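Beta-glucosidase (Pseudoalteromonas sp., PDB 3F95) probably hydrolyses beta-1,3/1,4-glucosidic bonds as an exo-glucanase, this chain being its extra C-terminal beta-sandwich domain. Local coordinates at residues 90-95 against 132-137; 61-66 against 161-166; 71-76 against 151-156; 85-90 against 169-174; 20-25 against 43-48. One frame throughout, in Å; residues are numbered along the deposited sequence. Where two conformers were deposited one is given.

Four of the five contacts are strand pairings within the two sheets of the beta-sandwich. Interactions 1, 2 and 4 belong to one sheet, where strand 161-171 serves both 2 and 4 and strand 87-94 serves both 1 and 4. Interaction 3 belongs to the other sheet and carries a beta bulge. Interaction 5 differs in kind: its strands come from opposite sheets and meet through side chains, helped by one water. Interactions 2, 3 and 5 are buried. Interactions 1 and 4 are partly buried. Each turns a mainly apolar face inward, His132 being the polar exception in 1, and a mixed face outward. Interactions 2 and 5 are neighbours, their centres about 8 Å apart.

Interaction 1: 90-95 against 132-137; sequences LKMRID and HTLAIP
An antiparallel strand pair in one sheet of the beta-sandwich joins Leu90 to Leu134 and Met92 to His132. Both are hydrogen-bonded pairs. Leu90 N reaches Leu134 O at 3.0 Å, and Leu134 N returns to Leu90 O at 2.8 Å. Met92 N and His132 O, like His132 N and Met92 O, are 2.9 Å apart. Between them sits the non-hydrogen-bonded pair Lys91 and Thr133. There Lys91 CA approaches His132 O at 3.3 Å, a CA-H...O contact.

The two faces of the pair differ, as suits a sheet with one side turned to the sandwich core. On the core side Leu90 has chi1 68°, which sets CG between the backbone N and the carbonyl carbon. Its CD2 then meets Ile136 CD1 at 3.7 Å, the two side chains crossing at a slant. Met92 CB rests against Leu134 CD1 at 4.1 Å. Helix 123-126 packs on Met92 and Leu134. His132 ends this face, its NE2 hydrogen-bonded to Asp128.

On the other face Lys91 and Thr133 run side by side in the same direction. Lys91 CG lies 3.6 Å from Thr133 OG1. The lysine chain stays extended until a bend at chi4, and its NZ forms a salt bridge with Asp167.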
# COMPACT_ATOMS: atom_id res chain seq x y z
N LEU A 90 -4.19 -6.66 -2.10
CA LEU A 90 -2.83 -6.47 -2.56
C LEU A 90 -2.00 -7.68 -2.19
O LEU A 90 -2.38 -8.43 -1.30
CB LEU A 90 -2.21 -5.20 -1.95
CG LEU A 90 -1.92 -5.19 -0.42
CD1 LEU A 90 -0.92 -4.09 -0.03
CD2 LEU A 90 -3.17 -5.03 0.38
N LYS A 91 -0.88 -7.89 -2.87
CA LYS A 91 0.09 -8.86 -2.37
C LYS A 91 1.20 -8.07 -1.66
O LYS A 91 1.59 -6.99 -2.11
CB LYS A 91 0.65 -9.71 -3.52
CG LYS A 91 -0.46 -10.52 -4.24
CD LYS A 91 0.10 -11.38 -5.37
CE LYS A 91 -1.02 -12.22 -6.04
NZ LYS A 91 -1.99 -11.31 -6.72
N MET A 92 1.66 -8.60 -0.54
CA MET A 92 2.73 -7.94 0.23
C MET A 92 3.71 -8.99 0.73
O MET A 92 3.30 -10.13 1.03
CB MET A 92 2.13 -7.17 1.40
CG MET A 92 3.16 -6.40 2.25
SD MET A 92 2.48 -5.60 3.69
CE MET A 92 1.59 -4.25 2.92
N ARG A 93 4.99 -8.63 0.81
CA ARG A 93 6.00 -9.46 1.47
C ARG A 93 6.75 -8.52 2.42
O ARG A 93 7.21 -7.45 2.00
CB ARG A 93 6.97 -10.01 0.42
CG ARG A 93 8.15 -10.79 0.98
CD ARG A 93 9.06 -11.29 -0.14
NE ARG A 93 9.71 -10.15 -0.80
CZ ARG A 93 10.40 -10.19 -1.94
NH1 ARG A 93 10.56 -11.34 -2.59
NH2 ARG A 93 10.93 -9.08 -2.43
N ILE A 94 6.85 -8.89 3.69
CA ILE A 94 7.59 -8.04 4.63
C ILE A 94 8.91 -8.73 4.91
O ILE A 94 8.95 -9.71 5.66
CB ILE A 94 6.80 -7.78 5.92
CG1 ILE A 94 5.44 -7.12 5.56
CG2 ILE A 94 7.62 -6.89 6.92
CD1 ILE A 94 4.58 -6.83 6.81
N ASP A 95 9.98 -8.26 4.27
CA ASP A 95 11.29 -8.90 4.46
C ASP A 95 12.06 -8.39 5.68
O ASP A 95 12.91 -9.10 6.21
CB ASP A 95 12.12 -8.86 3.20
CG ASP A 95 12.36 -7.46 2.73
OD1 ASP A 95 11.37 -6.77 2.38
OD2 ASP A 95 13.53 -7.05 2.69
N HIS A 132 2.22 -12.80 0.57
CA HIS A 132 0.83 -13.15 0.92
C HIS A 132 -0.15 -12.22 0.23
O HIS A 132 0.13 -11.02 0.06
CB HIS A 132 0.59 -13.08 2.42
CG HIS A 132 1.54 -13.93 3.19
ND1 HIS A 132 1.38 -15.30 3.32
CD2 HIS A 132 2.70 -13.63 3.81
CE1 HIS A 132 2.39 -15.80 4.00
NE2 HIS A 132 3.21 -14.81 4.31
N THR A 133 -1.29 -12.76 -0.18
CA THR A 133 -2.35 -11.94 -0.72
C THR A 133 -3.26 -11.50 0.43
O THR A 133 -3.85 -12.32 1.14
CB THR A 133 -3.18 -12.71 -1.77
OG1 THR A 133 -2.29 -13.21 -2.76
CG2 THR A 133 -4.19 -11.79 -2.41
N LEU A 134 -3.33 -10.18 0.63
CA LEU A 134 -4.10 -9.61 1.73
C LEU A 134 -5.38 -8.96 1.18
O LEU A 134 -5.31 -8.17 0.21
CB LEU A 134 -3.25 -8.56 2.48
CG LEU A 134 -1.90 -9.01 3.06
CD1 LEU A 134 -1.19 -7.81 3.73
CD2 LEU A 134 -2.12 -10.17 4.09
N ALA A 135 -6.53 -9.31 1.76
CA ALA A 135 -7.79 -8.67 1.41
C ALA A 135 -8.24 -7.78 2.57
O ALA A 135 -8.36 -8.22 3.70
CB ALA A 135 -8.89 -9.72 1.02
N ILE A 136 -8.42 -6.49 2.29
CA ILE A 136 -8.71 -5.54 3.35
C ILE A 136 -10.13 -4.98 3.23
O ILE A 136 -10.39 -4.12 2.38
CB ILE A 136 -7.68 -4.38 3.41
CG1 ILE A 136 -6.27 -4.96 3.57
CG2 ILE A 136 -8.02 -3.45 4.55
CD1 ILE A 136 -5.13 -3.97 3.33
N PRO A 137 -11.05 -5.46 4.08
CA PRO A 137 -12.42 -4.95 3.97
C PRO A 137 -12.41 -3.45 4.22
O PRO A 137 -11.74 -2.98 5.15
CB PRO A 137 -13.20 -5.70 5.06
CG PRO A 137 -12.15 -6.41 5.92
CD PRO A 137 -10.88 -6.48 5.14

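Interaction 2: 61-66 against 161-166; sequences FNWRAQ and LSLAIA
Trp63 and Leu161 lie side by side and point the same way. The leucine covers one face of the indole. Its CD2 stands 3.7 Å from the centroid of the Trp63 six-membered ring, 17° off the ring normal, which makes a CH-pi contact. Leu161 CG is anti to its own backbone N, with chi1 171°, and this carries the branch over the ring. Leu163 meets the same indole at a slant, with CG 3.9 Å from Trp63 CZ3. Its CD1 also reaches Phe61 CD2 at 4.1 Å. The Leu163 side chain therefore touches both aromatic residues. Ile165 crosses Phe61 at about a right angle, and its CD1 is 4.0 Å from Phe61 CE2.

These groups share the inner face of an antiparallel strand pair in the beta-sandwich. Leu69 and Ile156 of the opposite sheet complete the packing. Phe61 N to Leu163 O, at 2.8 Å, is nearly straight, with 178° at the hydrogen. Trp63 N binds Leu161 O at 2.8 Å as well. The return bond from Leu161 N to Trp63 O stretches to 3.3 Å, and its donor is tilted from the carbonyl plane. On the reverse face Ser162 OG is hydrogen-bonded to Asp95. The indole NE1 bonds to the backbone O of Ala67.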
# COMPACT_ATOMS: atom_id res chain seq x y z
N PHE A 61 10.07 -1.43 -1.15
CA PHE A 61 10.23 -0.17 -0.44
C PHE A 61 11.07 -0.39 0.82
O PHE A 61 10.78 -1.30 1.60
CB PHE A 61 8.86 0.40 -0.11
CG PHE A 61 8.00 0.69 -1.33
CD1 PHE A 61 8.14 1.89 -2.02
CD2 PHE A 61 7.04 -0.22 -1.76
CE1 PHE A 61 7.35 2.17 -3.14
CE2 PHE A 61 6.23 0.03 -2.88
CZ PHE A 61 6.40 1.23 -3.59
N ASN A 62 12.08 0.46 1.03
CA ASN A 62 12.95 0.36 2.21
C ASN A 62 12.87 1.68 2.96
O ASN A 62 13.15 2.73 2.36
CB ASN A 62 14.40 0.11 1.79
CG ASN A 62 14.62 -1.24 1.13
OD1 ASN A 62 14.03 -2.25 1.54
ND2 ASN A 62 15.47 -1.27 0.11
N TRP A 63 12.44 1.64 4.23
CA TRP A 63 12.43 2.81 5.12
C TRP A 63 13.69 2.75 5.98
O TRP A 63 13.95 1.73 6.66
CB TRP A 63 11.27 2.73 6.09
CG TRP A 63 9.92 3.12 5.59
CD1 TRP A 63 9.25 4.27 5.87
CD2 TRP A 63 9.05 2.35 4.72
NE1 TRP A 63 8.03 4.27 5.26
CE2 TRP A 63 7.88 3.11 4.55
CE3 TRP A 63 9.14 1.09 4.12
CZ2 TRP A 63 6.79 2.65 3.79
CZ3 TRP A 63 8.07 0.63 3.32
CH2 TRP A 63 6.91 1.41 3.17
N ARG A 64 14.45 3.85 5.99
CA ARG A 64 15.57 4.01 6.91
C ARG A 64 15.36 5.15 7.89
O ARG A 64 16.13 5.28 8.86
CB ARG A 64 16.88 4.19 6.14
CG ARG A 64 17.25 2.95 5.36
CD ARG A 64 18.48 3.21 4.57
NE ARG A 64 19.61 3.33 5.47
CZ ARG A 64 20.59 4.22 5.33
NH1 ARG A 64 20.56 5.07 4.30
NH2 ARG A 64 21.58 4.25 6.21
N ALA A 65 14.33 5.97 7.65
CA ALA A 65 13.89 6.98 8.61
C ALA A 65 12.42 7.25 8.39
O ALA A 65 11.85 6.78 7.41
CB ALA A 65 14.71 8.29 8.49
N GLN A 66 11.83 8.02 9.31
CA GLN A 66 10.43 8.43 9.25
C GLN A 66 9.96 8.85 7.85
O GLN A 66 10.49 9.80 7.28
CB GLN A 66 10.20 9.58 10.22
CG GLN A 66 8.76 10.03 10.24
CD GLN A 66 7.81 9.00 10.87
OE1 GLN A 66 8.21 8.20 11.72
NE2 GLN A 66 6.56 9.03 10.46
N LEU A 161 11.84 -0.34 8.05
CA LEU A 161 10.89 -1.34 7.50
C LEU A 161 11.35 -1.68 6.10
O LEU A 161 11.88 -0.83 5.39
CB LEU A 161 9.49 -0.72 7.38
CG LEU A 161 8.36 -1.48 6.65
CD1 LEU A 161 8.05 -2.82 7.38
CD2 LEU A 161 7.13 -0.60 6.63
N SER A 162 11.18 -2.95 5.71
CA SER A 162 11.40 -3.35 4.33
C SER A 162 10.28 -4.30 3.88
O SER A 162 10.04 -5.35 4.50
CB SER A 162 12.78 -3.99 4.18
OG SER A 162 13.00 -4.36 2.84
N LEU A 163 9.64 -3.94 2.77
CA LEU A 163 8.55 -4.75 2.25
C LEU A 163 8.43 -4.52 0.76
O LEU A 163 9.09 -3.65 0.21
CB LEU A 163 7.23 -4.44 2.96
CG LEU A 163 6.71 -2.98 2.95
CD1 LEU A 163 6.20 -2.49 1.60
CD2 LEU A 163 5.65 -2.79 4.03
N ALA A 164 7.59 -5.33 0.13
CA ALA A 164 7.31 -5.16 -1.29
C ALA A 164 5.82 -5.34 -1.49
O ALA A 164 5.18 -6.03 -0.70
CB ALA A 164 8.07 -6.15 -2.09
N ILE A 165 5.29 -4.71 -2.53
CA ILE A 165 3.85 -4.69 -2.81
C ILE A 165 3.66 -5.04 -4.28
O ILE A 165 4.47 -4.65 -5.11
CB ILE A 165 3.29 -3.28 -2.51
CG1 ILE A 165 3.29 -3.02 -0.99
CG2 ILE A 165 1.85 -3.12 -3.03
CD1 ILE A 165 3.26 -1.52 -0.64
N ALA A 166 2.59 -5.76 -4.60
CA ALA A 166 2.21 -6.03 -5.98
C ALA A 166 0.70 -6.21 -6.08
O ALA A 166 0.04 -6.47 -5.09
CB ALA A 166 2.91 -7.28 -6.47

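Interaction 3: 71-76 against 151-156; sequences LSYLEP and TDALRI
Leu71 O takes two N-H groups from the bulged strand 149-158. Ala153 N lies 2.8 Å from Leu71 O, but the bond is weak because it is bent to 121° at the hydrogen. Leu154 N is straighter towards Leu71 O yet long at 3.4 Å, and is also weak. Ala153 and Leu154 thus both face Leu71, which is a classic beta bulge. Leu71 N bonds in turn to Leu154 O, somewhat bent. Beyond the bulge, Tyr73 N bonds to Thr151 O at 2.8 Å. The register shifts by one residue between Leu71 and Ser72.

The bulge brings Ala153 CB towards the other strand, 3.9 Å from Tyr73 CE2. The tyrosine has its CG beside the backbone N, with chi1 -67°. Thr151 O then lies at the edge of its ring, near the ring plane. Leu71 CB packs on Leu154 CG at 3.9 Å.

On the reverse face Ser72 CB lies 3.2 Å from Asp152 OD1. A salt bridge within segment 151-156 holds the other oxygen: Arg155 grips Asp152 OD2 side-on with both NE and NH2. Arg155 NE is 2.8 Å from Asp152 OD2 and meets that oxygen's anti lone pair. Arg155 NH2 comes from above the carboxylate plane.

Strand 67-73 lies between strand 18-24 and strand 149-158. The latter is paired in turn with strand 102-108, where Thr151 and Asp152 both face Cys108 in a second classic bulge. Across the sandwich, Leu71 meets Val168 and Tyr73 meets Leu170 of strand 161-171.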
# COMPACT_ATOMS: atom_id res chain seq x y z
N LEU A 71 0.09 4.96 -2.26
CA LEU A 71 -0.38 4.78 -3.61
C LEU A 71 -1.59 5.72 -3.69
O LEU A 71 -2.59 5.53 -2.98
CB LEU A 71 -0.78 3.32 -3.84
CG LEU A 71 -1.42 3.00 -5.18
CD1 LEU A 71 -0.49 3.30 -6.34
CD2 LEU A 71 -1.86 1.51 -5.18
N SER A 72 -1.49 6.73 -4.54
CA SER A 72 -2.39 7.88 -4.42
C SER A 72 -3.03 8.27 -5.75
O SER A 72 -2.48 8.00 -6.82
CB SER A 72 -1.66 9.06 -3.77
OG SER A 72 -0.76 9.66 -4.68
N TYR A 73 -4.21 8.87 -5.66
CA TYR A 73 -4.94 9.36 -6.82
C TYR A 73 -4.39 10.75 -7.18
O TYR A 73 -4.11 11.56 -6.30
CB TYR A 73 -6.44 9.46 -6.49
CG TYR A 73 -7.12 8.12 -6.25
CD1 TYR A 73 -7.69 7.41 -7.30
CD2 TYR A 73 -7.23 7.60 -4.96
CE1 TYR A 73 -8.33 6.19 -7.08
CE2 TYR A 73 -7.87 6.38 -4.74
CZ TYR A 73 -8.41 5.69 -5.81
OH TYR A 73 -9.05 4.46 -5.58
N LEU A 74 -4.23 11.02 -8.46
CA LEU A 74 -3.67 12.31 -8.86
C LEU A 74 -4.59 13.48 -8.48
O LEU A 74 -4.12 14.56 -8.12
CB LEU A 74 -3.22 12.28 -10.33
CG LEU A 74 -1.91 11.47 -10.48
CD1 LEU A 74 -1.52 11.26 -11.92
CD2 LEU A 74 -0.75 12.11 -9.71
N GLU A 75 -5.90 13.23 -8.48
CA GLU A 75 -6.86 14.16 -7.87
C GLU A 75 -7.82 13.36 -7.01
O GLU A 75 -8.11 12.22 -7.35
CB GLU A 75 -7.62 14.94 -8.93
CG GLU A 75 -8.40 14.08 -9.90
CD GLU A 75 -9.29 14.90 -10.82
OE1 GLU A 75 -10.41 14.43 -11.11
OE2 GLU A 75 -8.86 15.99 -11.26
N PRO A 76 -8.29 13.94 -5.89
CA PRO A 76 -9.29 13.27 -5.05
C PRO A 76 -10.40 12.62 -5.88
O PRO A 76 -10.97 13.24 -6.79
CB PRO A 76 -9.85 14.40 -4.18
CG PRO A 76 -9.03 15.66 -4.49
CD PRO A 76 -7.86 15.23 -5.32
N THR A 151 -7.79 10.43 -1.50
CA THR A 151 -6.47 10.83 -2.01
C THR A 151 -5.45 9.68 -1.99
O THR A 151 -4.78 9.45 -2.98
CB THR A 151 -5.94 12.06 -1.26
OG1 THR A 151 -6.72 13.21 -1.66
CG2 THR A 151 -4.49 12.32 -1.62
N ASP A 152 -5.33 8.99 -0.86
CA ASP A 152 -4.38 7.88 -0.75
C ASP A 152 -5.17 6.55 -0.69
O ASP A 152 -5.87 6.29 0.31
CB ASP A 152 -3.53 8.05 0.53
CG ASP A 152 -2.50 9.18 0.44
OD1 ASP A 152 -2.25 9.77 -0.66
OD2 ASP A 152 -1.91 9.47 1.52
N ALA A 153 -5.08 5.74 -1.75
CA ALA A 153 -5.66 4.38 -1.72
C ALA A 153 -5.04 3.53 -0.59
O ALA A 153 -5.75 2.79 0.13
CB ALA A 153 -5.51 3.70 -3.08
N LEU A 154 -3.73 3.65 -0.43
CA LEU A 154 -3.02 3.13 0.74
C LEU A 154 -1.90 4.06 1.18
O LEU A 154 -1.31 4.77 0.38
CB LEU A 154 -2.48 1.71 0.48
CG LEU A 154 -1.28 1.47 -0.41
CD1 LEU A 154 0.05 1.60 0.33
CD2 LEU A 154 -1.37 0.06 -1.06
N ARG A 155 -1.58 4.02 2.46
CA ARG A 155 -0.48 4.80 2.99
C ARG A 155 0.21 3.93 4.04
O ARG A 155 -0.46 3.38 4.92
CB ARG A 155 -1.01 6.10 3.60
CG ARG A 155 0.06 6.99 4.22
CD ARG A 155 -0.57 8.13 5.03
NE ARG A 155 -1.55 8.87 4.26
CZ ARG A 155 -2.69 9.36 4.75
NH1 ARG A 155 -3.01 9.22 6.04
NH2 ARG A 155 -3.49 10.01 3.93
N ILE A 156 1.52 3.76 3.91
CA ILE A 156 2.29 3.02 4.92
C ILE A 156 3.32 3.98 5.51
O ILE A 156 4.10 4.60 4.79
CB ILE A 156 2.99 1.79 4.30
CG1 ILE A 156 1.92 0.82 3.73
CG2 ILE A 156 3.89 1.10 5.35
CD1 ILE A 156 2.51 -0.24 2.82

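Interaction 4: 85-90 against 169-174; sequences TGYLEL and ALTIKP
Tyr87 has CG beside its backbone N, with chi1 -62°, and chi2 of -99° turns one ring face to Pro174. Pro174 CD lies 3.7 Å from the centroid of the Tyr87 ring, 27° off the normal. This is a CH-pi contact, offset toward the CE2 side of the ring. Thr171 O lies in plane at the edge of the same ring. Thr171 CG2 occupies the position between its backbone N and carbonyl carbon and touches Tyr87 CB at 3.7 Å. That leaves Thr171 OG1 turned towards the loop, where it donates to Lys173 O at 2.9 Å from above the carbonyl plane. On this same face Glu89 OE1 accepts a hydrogen bond from Ser175 N.

The backbones form an antiparallel ladder. Tyr87 N bonds to Thr171 O at 2.8 Å and Glu89 N to Ala169 O at 2.7 Å. Thr171 N and Ala169 N return bonds to Tyr87 O and Glu89 O. Gly86 CA sits 3.4 Å from Thr171 O, just beyond the ladder. On the other face Leu88 CD1 meets Leu170 CD2 at 3.8 Å.

Strand 87-94 runs between strands 161-171 and 132-137 in one sheet of the sandwich. Leu88 and Leu170 pack on strand 102-108 of the facing sheet, while Pro174 touches Ala135.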
# COMPACT_ATOMS: atom_id res chain seq x y z
N THR A 85 -18.97 -1.98 0.24
CA THR A 85 -18.73 -3.13 1.12
C THR A 85 -17.67 -4.08 0.55
O THR A 85 -17.71 -5.29 0.79
CB THR A 85 -20.03 -3.95 1.41
OG1 THR A 85 -20.79 -4.11 0.21
CG2 THR A 85 -20.88 -3.23 2.44
N GLY A 86 -16.73 -3.51 -0.20
CA GLY A 86 -15.68 -4.28 -0.86
C GLY A 86 -14.36 -4.26 -0.11
O GLY A 86 -14.31 -4.03 1.11
N TYR A 87 -13.28 -4.49 -0.86
CA TYR A 87 -11.97 -4.73 -0.30
C TYR A 87 -10.92 -4.02 -1.12
O TYR A 87 -11.05 -3.90 -2.35
CB TYR A 87 -11.61 -6.22 -0.39
CG TYR A 87 -12.55 -7.09 0.39
CD1 TYR A 87 -12.20 -7.54 1.65
CD2 TYR A 87 -13.80 -7.45 -0.14
CE1 TYR A 87 -13.07 -8.32 2.39
CE2 TYR A 87 -14.69 -8.23 0.60
CZ TYR A 87 -14.30 -8.67 1.86
OH TYR A 87 -15.15 -9.45 2.60
N LEU A 88 -9.86 -3.58 -0.46
CA LEU A 88 -8.62 -3.35 -1.19
C LEU A 88 -7.83 -4.66 -1.07
O LEU A 88 -7.60 -5.14 0.03
CB LEU A 88 -7.83 -2.18 -0.59
CG LEU A 88 -6.52 -1.86 -1.35
CD1 LEU A 88 -6.85 -1.16 -2.67
CD2 LEU A 88 -5.55 -1.01 -0.51
N GLU A 89 -7.45 -5.22 -2.21
CA GLU A 89 -6.60 -6.41 -2.22
C GLU A 89 -5.21 -6.07 -2.72
O GLU A 89 -5.05 -5.27 -3.66
CB GLU A 89 -7.20 -7.53 -3.06
CG GLU A 89 -6.31 -8.78 -3.13
CD GLU A 89 -6.78 -9.84 -4.13
OE1 GLU A 89 -7.80 -10.48 -3.87
OE2 GLU A 89 -6.11 -10.05 -5.17
N LEU A 90 -4.19 -6.66 -2.10
CA LEU A 90 -2.83 -6.47 -2.56
C LEU A 90 -2.00 -7.68 -2.19
O LEU A 90 -2.38 -8.43 -1.30
CB LEU A 90 -2.21 -5.20 -1.95
CG LEU A 90 -1.92 -5.19 -0.42
CD1 LEU A 90 -0.92 -4.09 -0.03
CD2 LEU A 90 -3.17 -5.03 0.38
N ALA A 169 -5.55 -3.94 -6.05
CA ALA A 169 -6.82 -3.67 -6.74
C ALA A 169 -7.97 -3.56 -5.77
O ALA A 169 -7.94 -4.19 -4.70
CB ALA A 169 -7.10 -4.78 -7.78
N LEU A 170 -8.98 -2.74 -6.12
CA LEU A 170 -10.25 -2.76 -5.40
C LEU A 170 -11.06 -3.95 -5.93
O LEU A 170 -11.08 -4.19 -7.13
CB LEU A 170 -11.00 -1.43 -5.58
CG LEU A 170 -10.38 -0.19 -4.96
CD1 LEU A 170 -11.01 1.09 -5.49
CD2 LEU A 170 -10.49 -0.23 -3.43
N THR A 171 -11.70 -4.70 -5.02
CA THR A 171 -12.48 -5.86 -5.42
C THR A 171 -13.73 -6.02 -4.57
O THR A 171 -13.77 -5.61 -3.40
CB THR A 171 -11.64 -7.17 -5.34
OG1 THR A 171 -12.41 -8.24 -5.90
CG2 THR A 171 -11.31 -7.52 -3.89
N ILE A 172 -14.76 -6.64 -5.14
CA ILE A 172 -15.98 -6.87 -4.38
C ILE A 172 -15.91 -8.22 -3.70
O ILE A 172 -16.65 -8.47 -2.75
CB ILE A 172 -17.29 -6.71 -5.21
CG1 ILE A 172 -17.34 -7.71 -6.36
CG2 ILE A 172 -17.38 -5.28 -5.71
CD1 ILE A 172 -18.62 -7.69 -7.17
N LYS A 173 -15.01 -9.07 -4.20
CA LYS A 173 -14.72 -10.36 -3.60
C LYS A 173 -13.23 -10.72 -3.58
O LYS A 173 -12.59 -10.83 -4.65
CB LYS A 173 -15.52 -11.50 -4.26
CG LYS A 173 -15.17 -11.80 -5.71
CD LYS A 173 -14.95 -13.30 -5.91
CE LYS A 173 -16.16 -14.10 -5.46
NZ LYS A 173 -15.87 -15.56 -5.27
N PRO A 174 -12.70 -10.94 -2.37
CA PRO A 174 -11.34 -11.37 -2.10
C PRO A 174 -11.00 -12.67 -2.85
O PRO A 174 -11.84 -13.58 -2.93
CB PRO A 174 -11.34 -11.60 -0.58
CG PRO A 174 -12.75 -11.66 -0.16
CD PRO A 174 -13.48 -10.80 -1.13

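Interaction 5: 20-25 against 43-48; sequences WQLADT and QSLLMQ
Met47 reaches from its strand to the face of Trp20, a Met-aromatic contact across the interior of the beta-sandwich. Strand 18-24 belongs to one sheet and strand 45-50 to the other, so the contact is made by side chains. Met47 CB lies 4.2 Å from Leu22 CD2. CG is anti to the backbone N, with chi1 175°, and touches Phe61 of the adjacent strand. SD then comes over the five-membered ring of Trp20. Met47 SD stands 4.0 Å from the centroid of the Trp20 five-membered ring, 18° off the normal, and is offset toward the rim. Trp20 CD1 is the ring atom nearest Met47 SD, at 3.8 Å. The chain bends at chi3, and CE also comes near Trp20 CD1. The two side chains cross at about a right angle. The Trp20 ring has further aromatic neighbours: Phe10 meets it edge-to-face, and Phe61 meets it with the ring planes inclined.

Leu22 fills the next layer. Its CG packs on Leu45 CD2 at 4.0 Å, and these side chains too are roughly perpendicular. Leu22 CD2 lies 3.6 Å from Leu45 O.

Towards the rim the chemistry turns polar. Asp24 CB lies 3.5 Å from Ser44 CB. Both polar ends have partners nearby: Asp24 OD2 is hydrogen-bonded to Ser39 OG and Asp41 N, and Ser44 OG to Asp41 OD2. One water links the segments, accepting from Thr25 N and donating to Ser44 OG at 2.8 Å.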
# COMPACT_ATOMS: atom_id res chain seq x y z
N TRP A 20 2.78 6.57 -7.13
CA TRP A 20 3.38 6.34 -5.84
C TRP A 20 3.81 7.72 -5.30
O TRP A 20 4.19 8.64 -6.07
CB TRP A 20 4.63 5.47 -5.98
CG TRP A 20 4.39 4.11 -6.58
CD1 TRP A 20 4.71 3.69 -7.82
CD2 TRP A 20 3.77 2.99 -5.92
NE1 TRP A 20 4.31 2.38 -8.00
CE2 TRP A 20 3.76 1.92 -6.84
CE3 TRP A 20 3.22 2.80 -4.64
CZ2 TRP A 20 3.21 0.65 -6.53
CZ3 TRP A 20 2.68 1.54 -4.33
CH2 TRP A 20 2.69 0.49 -5.27
N GLN A 21 3.71 7.87 -3.99
CA GLN A 21 4.14 9.09 -3.31
C GLN A 21 5.11 8.74 -2.20
O GLN A 21 4.74 8.01 -1.27
CB GLN A 21 2.95 9.86 -2.72
CG GLN A 21 2.08 10.55 -3.74
CD GLN A 21 1.18 11.64 -3.16
OE1 GLN A 21 1.58 12.46 -2.31
NE2 GLN A 21 -0.04 11.69 -3.66
N LEU A 22 6.32 9.28 -2.25
CA LEU A 22 7.33 9.01 -1.23
C LEU A 22 7.56 10.30 -0.45
O LEU A 22 8.09 11.28 -1.01
CB LEU A 22 8.64 8.55 -1.89
CG LEU A 22 8.77 7.13 -2.48
CD1 LEU A 22 7.80 6.90 -3.64
CD2 LEU A 22 10.21 6.84 -2.94
N ALA A 23 7.07 10.32 0.79
CA ALA A 23 7.04 11.54 1.62
C ALA A 23 7.84 11.37 2.90
O ALA A 23 7.38 10.77 3.91
CB ALA A 23 5.57 11.95 1.89
N ASP A 24 9.07 11.87 2.87
CA ASP A 24 9.91 11.82 4.08
C ASP A 24 9.78 13.12 4.91
O ASP A 24 8.88 13.91 4.66
CB ASP A 24 11.36 11.46 3.75
CG ASP A 24 12.04 12.48 2.83
OD1 ASP A 24 11.57 13.65 2.76
OD2 ASP A 24 13.02 12.10 2.16
N THR A 25 10.69 13.36 5.85
CA THR A 25 10.57 14.53 6.74
C THR A 25 11.19 15.79 6.11
O THR A 25 11.19 16.87 6.72
CB THR A 25 11.20 14.27 8.12
OG1 THR A 25 12.57 13.87 7.95
CG2 THR A 25 10.41 13.14 8.87
N GLN A 43 17.36 9.22 0.93
CA GLN A 43 17.74 8.09 1.79
C GLN A 43 16.64 7.52 2.66
O GLN A 43 16.71 6.33 3.02
CB GLN A 43 18.90 8.46 2.73
CG GLN A 43 20.20 8.74 2.05
CD GLN A 43 21.22 9.41 2.98
OE1 GLN A 43 21.03 9.50 4.20
NE2 GLN A 43 22.29 9.92 2.40
N SER A 44 15.67 8.35 3.06
CA SER A 44 14.71 7.88 4.07
C SER A 44 13.82 6.76 3.54
O SER A 44 13.52 5.80 4.26
CB SER A 44 13.79 9.01 4.58
OG SER A 44 14.52 9.90 5.40
N LEU A 45 13.38 6.91 2.29
CA LEU A 45 12.43 5.95 1.69
C LEU A 45 12.85 5.77 0.23
O LEU A 45 12.93 6.75 -0.52
CB LEU A 45 10.97 6.45 1.80
CG LEU A 45 9.86 5.59 1.18
CD1 LEU A 45 9.92 4.14 1.71
CD2 LEU A 45 8.47 6.22 1.43
N LEU A 46 13.15 4.52 -0.16
CA LEU A 46 13.59 4.17 -1.51
C LEU A 46 12.66 3.12 -2.09
O LEU A 46 12.21 2.23 -1.35
CB LEU A 46 15.00 3.58 -1.52
CG LEU A 46 16.24 4.29 -0.91
CD1 LEU A 46 17.51 3.70 -1.58
CD2 LEU A 46 16.19 5.80 -1.02
N MET A 47 12.40 3.23 -3.38
CA MET A 47 11.60 2.28 -4.12
C MET A 47 12.44 1.64 -5.24
O MET A 47 13.14 2.34 -5.96
CB MET A 47 10.39 3.00 -4.74
CG MET A 47 9.56 2.07 -5.65
SD MET A 47 8.11 2.84 -6.37
CE MET A 47 8.82 3.72 -7.79
N GLN A 48 12.36 0.31 -5.36
CA GLN A 48 13.01 -0.47 -6.41
C GLN A 48 11.95 -1.38 -7.01
O GLN A 48 10.89 -1.57 -6.42
CB GLN A 48 14.06 -1.39 -5.81
CG GLN A 48 15.37 -0.79 -5.35
CD GLN A 48 16.28 -1.89 -4.81
OE1 GLN A 48 16.17 -3.06 -5.19
NE2 GLN A 48 17.18 -1.52 -3.90
O HOH W 1 12.61 11.16 7.06